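Side-chain contacts in mRNA nuclease HepT (Shewanella oneidensis MR-1, PDB 6M6U), which cleaves mRNA as the toxin of a type VII toxin-antitoxin system, halting growth until it is neutralised, mostly through tri-AMPylation by its antitoxin MntA: residues B[15-18]-B[19-22]; B[56-60]-B[61-65]. One frame throughout, in Å; residues are numbered along the deposited sequence.

Contact 1: residues B[15-18]-B[19-22]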
loop_
_atom_site.group_PDB
_atom_site.type_symbol
_atom_site.label_atom_id
_atom_site.label_comp_id
_atom_site.label_asym_id
_atom_site.label_seq_id
_atom_site.Cartn_x
_atom_site.Cartn_y
_atom_site.Cartn_z
ATOM N N CYS B 15 4.061 -50.444 21.744
ATOM C CA CYS B 15 5.456 -50.170 21.426
ATOM C C CYS B 15 6.418 -50.706 22.482
ATOM O O CYS B 15 7.559 -51.043 22.147
ATOM C CB CYS B 15 5.661 -48.671 21.231
ATOM S SG CYS B 15 4.732 -48.033 19.834
ATOM N N ILE B 16 5.997 -50.792 23.749
ATOM C CA ILE B 16 6.848 -51.413 24.768
ATOM C C ILE B 16 7.001 -52.901 24.487
ATOM O O ILE B 16 8.100 -53.465 24.599
ATOM C CB ILE B 16 6.287 -51.170 26.180
ATOM C CG1 ILE B 16 6.426 -49.701 26.576
ATOM C CG2 ILE B 16 7.013 -52.041 27.201
ATOM C CD1 ILE B 16 5.980 -49.423 27.990
ATOM N N LYS B 17 5.898 -53.564 24.114
ATOM C CA LYS B 17 5.992 -54.966 23.712
ATOM C C LYS B 17 6.867 -55.126 22.477
ATOM O O LYS B 17 7.649 -56.079 22.385
ATOM C CB LYS B 17 4.603 -55.555 23.467
ATOM C CG LYS B 17 3.715 -55.599 24.701
ATOM C CD LYS B 17 2.784 -56.812 24.678
ATOM C CE LYS B 17 1.703 -56.683 23.615
ATOM N NZ LYS B 17 0.730 -55.590 23.919
ATOM N N ARG B 18 6.756 -54.201 21.516
ATOM C CA ARG B 18 7.651 -54.224 20.364
ATOM C C ARG B 18 9.111 -54.114 20.790
ATOM O O ARG B 18 9.986 -54.736 20.175
ATOM C CB ARG B 18 7.293 -53.097 19.390
ATOM C CG ARG B 18 6.099 -53.397 18.499
ATOM C CD ARG B 18 6.406 -54.556 17.569
ATOM N NE ARG B 18 7.523 -54.255 16.678
ATOM C CZ ARG B 18 8.335 -55.170 16.156
ATOM N NH1 ARG B 18 8.163 -56.454 16.443
ATOM N NH2 ARG B 18 9.325 -54.802 15.353
ATOM N N ILE B 19 9.395 -53.350 21.848
ATOM C CA ILE B 19 10.769 -53.218 22.329
ATOM C C ILE B 19 11.212 -54.491 23.040
ATOM O O ILE B 19 12.312 -55.002 22.800
ATOM C CB ILE B 19 10.912 -51.987 23.245
ATOM C CG1 ILE B 19 10.802 -50.693 22.432
ATOM C CG2 ILE B 19 12.233 -52.034 24.012
ATOM C CD1 ILE B 19 10.135 -49.551 23.171
ATOM N N GLN B 20 10.365 -55.021 23.928
ATOM C CA GLN B 20 10.710 -56.255 24.630
ATOM C C GLN B 20 10.869 -57.419 23.660
ATOM O O GLN B 20 11.775 -58.248 23.815
ATOM C CB GLN B 20 9.651 -56.568 25.685
ATOM C CG GLN B 20 9.691 -55.620 26.875
ATOM C CD GLN B 20 8.398 -55.601 27.664
ATOM O OE1 GLN B 20 7.368 -56.103 27.210
ATOM N NE2 GLN B 20 8.444 -55.014 28.855
ATOM N N GLN B 21 10.012 -57.486 22.642
ATOM C CA GLN B 21 10.075 -58.592 21.690
ATOM C C GLN B 21 11.310 -58.497 20.800
ATOM O O GLN B 21 11.967 -59.508 20.532
ATOM C CB GLN B 21 8.800 -58.618 20.848
ATOM C CG GLN B 21 8.799 -59.625 19.716
ATOM C CD GLN B 21 7.399 -59.901 19.204
ATOM O OE1 GLN B 21 7.199 -60.181 18.020
ATOM N NE2 GLN B 21 6.421 -59.825 20.106
ATOM N N VAL B 22 11.641 -57.292 20.333
ATOM C CA VAL B 22 12.768 -57.130 19.419
ATOM C C VAL B 22 14.092 -57.244 20.163
ATOM O O VAL B 22 15.072 -57.779 19.632
ATOM C CB VAL B 22 12.645 -55.793 18.663
ATOM C CG1 VAL B 22 13.943 -55.453 17.940
ATOM C CG2 VAL B 22 11.499 -55.860 17.670
#
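R18 and V22 meet one helical turn apart, with the methyl CG2 of V22 set over one face of the guanidinium. CG2 of V22 lies 3.3 Å from NH2 of R18 and 3.6 Å from its CZ, so the methyl covers the charged plane rather than its rim. The arginine chain bends at both chi2 (-65°) and chi3 (-62°), which carries the guanidinium along the helix toward its C-terminal end, to V22. At the edge of the same group, near its plane, OE1 of Q21 stands 4.2 Å from NH1 of R18, a loose polar approach with the amide turned almost perpendicular to the guanidinium. Farther round, I16 and Q20 run side by side in the same direction, and the branch methyl CG2 of I16 touches NE2 of Q20 at 3.7 Å. I19 lays its CD1 against the backbone O of C15, 3.1 Å away.

All this sits on regular alpha-helix, part of helix 3-23 in the all-helical HEPN-type fold, and successive i to i+4 bonds carry the backbone. Q20 N to I16 O is 2.8 Å and nearly straight at 168°; V22 N to R18 O is 3.0 Å.

Outside the segments, NH2 of R18 forms a salt bridge with D37 and a hydrogen bond with T34, both of a second HepT subunit, so the bent arginine spans the interface between the two toxin copies. C15, a turn earlier, packs on Y104 of that subunit, the tyrosine that MntA tri-AMPylates but which is unmodified here. Within the chain I16 rests on L120 and F123 of helix 120-131, and I19 touches both L120 and N42 of helix 33-60.

Contact 2: residues B[56-60]-B[61-65]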
loop_
_atom_site.group_PDB
_atom_site.type_symbol
_atom_site.label_atom_id
_atom_site.label_comp_id
_atom_site.label_asym_id
_atom_site.label_seq_id
_atom_site.Cartn_x
_atom_site.Cartn_y
_atom_site.Cartn_z
ATOM N N HIS B 56 -2.019 -32.754 25.626
ATOM C CA HIS B 56 -3.478 -32.768 25.645
ATOM C C HIS B 56 -4.014 -32.261 26.979
ATOM O O HIS B 56 -4.885 -31.382 27.017
ATOM C CB HIS B 56 -3.973 -34.186 25.354
ATOM C CG HIS B 56 -5.448 -34.371 25.531
ATOM N ND1 HIS B 56 -6.364 -34.014 24.566
ATOM C CD2 HIS B 56 -6.163 -34.904 26.551
ATOM C CE1 HIS B 56 -7.582 -34.308 24.988
ATOM N NE2 HIS B 56 -7.487 -34.851 26.189
ATOM N N ILE B 57 -3.488 -32.798 28.084
ATOM C CA ILE B 57 -4.011 -32.468 29.407
ATOM C C ILE B 57 -3.734 -31.009 29.756
ATOM O O ILE B 57 -4.599 -30.315 30.304
ATOM C CB ILE B 57 -3.427 -33.431 30.458
ATOM C CG1 ILE B 57 -3.956 -34.847 30.225
ATOM C CG2 ILE B 57 -3.762 -32.964 31.864
ATOM C CD1 ILE B 57 -3.195 -35.909 30.967
ATOM N N ASN B 58 -2.532 -30.517 29.439
ATOM C CA ASN B 58 -2.211 -29.118 29.713
ATOM C C ASN B 58 -3.159 -28.174 28.981
ATOM O O ASN B 58 -3.501 -27.103 29.498
ATOM C CB ASN B 58 -0.762 -28.819 29.326
ATOM C CG ASN B 58 0.238 -29.444 30.285
ATOM O OD1 ASN B 58 0.043 -29.426 31.504
ATOM N ND2 ASN B 58 1.313 -30.006 29.740
ATOM N N ARG B 59 -3.591 -28.548 27.775
ATOM C CA ARG B 59 -4.541 -27.708 27.052
ATOM C C ARG B 59 -5.964 -27.922 27.553
ATOM O O ARG B 59 -6.702 -26.951 27.758
ATOM C CB ARG B 59 -4.459 -27.981 25.548
ATOM C CG ARG B 59 -5.374 -27.098 24.702
ATOM C CD ARG B 59 -5.237 -27.453 23.230
ATOM N NE ARG B 59 -6.047 -26.611 22.352
ATOM C CZ ARG B 59 -7.282 -26.909 21.956
ATOM N NH1 ARG B 59 -7.867 -28.025 22.366
ATOM N NH2 ARG B 59 -7.936 -26.081 21.152
ATOM N N GLN B 60 -6.360 -29.183 27.761
ATOM C CA GLN B 60 -7.704 -29.474 28.254
ATOM C C GLN B 60 -7.972 -28.822 29.603
ATOM O O GLN B 60 -9.110 -28.427 29.883
ATOM C CB GLN B 60 -7.914 -30.984 28.357
ATOM C CG GLN B 60 -8.318 -31.629 27.053
ATOM C CD GLN B 60 -9.720 -31.241 26.635
ATOM O OE1 GLN B 60 -10.657 -31.315 27.429
ATOM N NE2 GLN B 60 -9.870 -30.812 25.385
ATOM N N GLN B 61 -6.948 -28.688 30.444
ATOM C CA GLN B 61 -7.111 -28.130 31.779
ATOM C C GLN B 61 -6.426 -26.780 31.944
ATOM O O GLN B 61 -6.273 -26.311 33.076
ATOM C CB GLN B 61 -6.595 -29.123 32.820
ATOM C CG GLN B 61 -7.155 -30.515 32.626
ATOM C CD GLN B 61 -7.281 -31.271 33.926
ATOM O OE1 GLN B 61 -6.437 -32.101 34.261
ATOM N NE2 GLN B 61 -8.345 -30.990 34.670
ATOM N N GLN B 62 -6.008 -26.154 30.843
ATOM C CA GLN B 62 -5.468 -24.793 30.849
ATOM C C GLN B 62 -4.382 -24.616 31.906
ATOM O O GLN B 62 -4.329 -23.606 32.612
ATOM C CB GLN B 62 -6.584 -23.768 31.039
ATOM C CG GLN B 62 -7.503 -23.652 29.837
ATOM C CD GLN B 62 -8.750 -22.847 30.133
ATOM O OE1 GLN B 62 -9.636 -23.299 30.861
ATOM N NE2 GLN B 62 -8.827 -21.644 29.571
ATOM N N LEU B 63 -3.507 -25.614 32.015
ATOM C CA LEU B 63 -2.395 -25.557 32.951
ATOM C C LEU B 63 -1.252 -24.687 32.454
ATOM O O LEU B 63 -0.364 -24.345 33.243
ATOM C CB LEU B 63 -1.889 -26.972 33.229
ATOM C CG LEU B 63 -2.995 -27.943 33.651
ATOM C CD1 LEU B 63 -2.433 -29.326 33.932
ATOM C CD2 LEU B 63 -3.737 -27.398 34.862
ATOM N N GLY B 64 -1.261 -24.318 31.174
ATOM C CA GLY B 64 -0.198 -23.526 30.590
ATOM C C GLY B 64 0.124 -23.960 29.174
ATOM O O GLY B 64 -0.405 -24.964 28.687
ATOM N N ILE B 65 0.981 -23.200 28.497
ATOM C CA ILE B 65 1.460 -23.539 27.163
ATOM C C ILE B 65 2.840 -24.193 27.329
ATOM O O ILE B 65 3.775 -23.514 27.775
ATOM C CB ILE B 65 1.540 -22.305 26.257
ATOM C CG1 ILE B 65 0.191 -21.586 26.213
ATOM C CG2 ILE B 65 1.991 -22.699 24.855
ATOM C CD1 ILE B 65 0.280 -20.181 25.675
#
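N58 and L63 cross at about a right angle where helix 33-60 ends in a Schellman motif. Q62, with positive phi (50°), is its C-prime residue: L63 N bonds to N58 O at 2.9 Å, in the carbonyl plane and on a lone pair, while Q62 N reaches R59 O in a weak 3.3 Å bond. One step earlier, Q61 N still makes a helical bond to I57 O.

The turn brings L63 back over N58, and its side chain can be followed outward. CB of L63 lies 3.6 Å from OD1 of N58. CG, placed beside the backbone N by a chi1 of -52°, remains near OD1 and also approaches CA of N58. CD1 goes on to meet OD1 at 3.5 Å, and also comes near CG2 of I57 in a longer apolar contact. The amide oxygen of N58 is thus lined by leucine carbons, whereas its ND2 is hydrogen-bonded to the backbone O of S72 in helix 69-78, which holds the amide against the following helix.

Beside this pair, Q61 runs alongside I57 in the same direction: CB and CG of Q61 pass over I57 O. At G64 the backbone angles call for glycine, since a side chain there would be jammed against the carbonyl O of L63. On another side of the helix end, R59 extends fully to form a salt bridge with D100 of the MntA chain. OE1 of Q61 finishes 3.7 Å from the branch methyl CG2 of I57.

From the N terminus, contact 1 comes first, in the C-terminal part of helix 3-23, and closes no loop because both its segments belong to one helix. The chain then turns into helix 33-60, whose C-terminal end and following loop form contact 2, which closes the tight turn leading toward helix 69-78. The two stand in series, neither nested nor crossing, on opposite sides of the chain's centre, with centres 30 Å apart and nearest atoms about 17 Å apart. Helix 33-60 joins them: C46, N42 and S38 on it touch contact 1, and its last turn supplies the first half of contact 2. Outwardly, 15-22 faces a second HepT subunit, while 56-65 faces the antitoxin MntA.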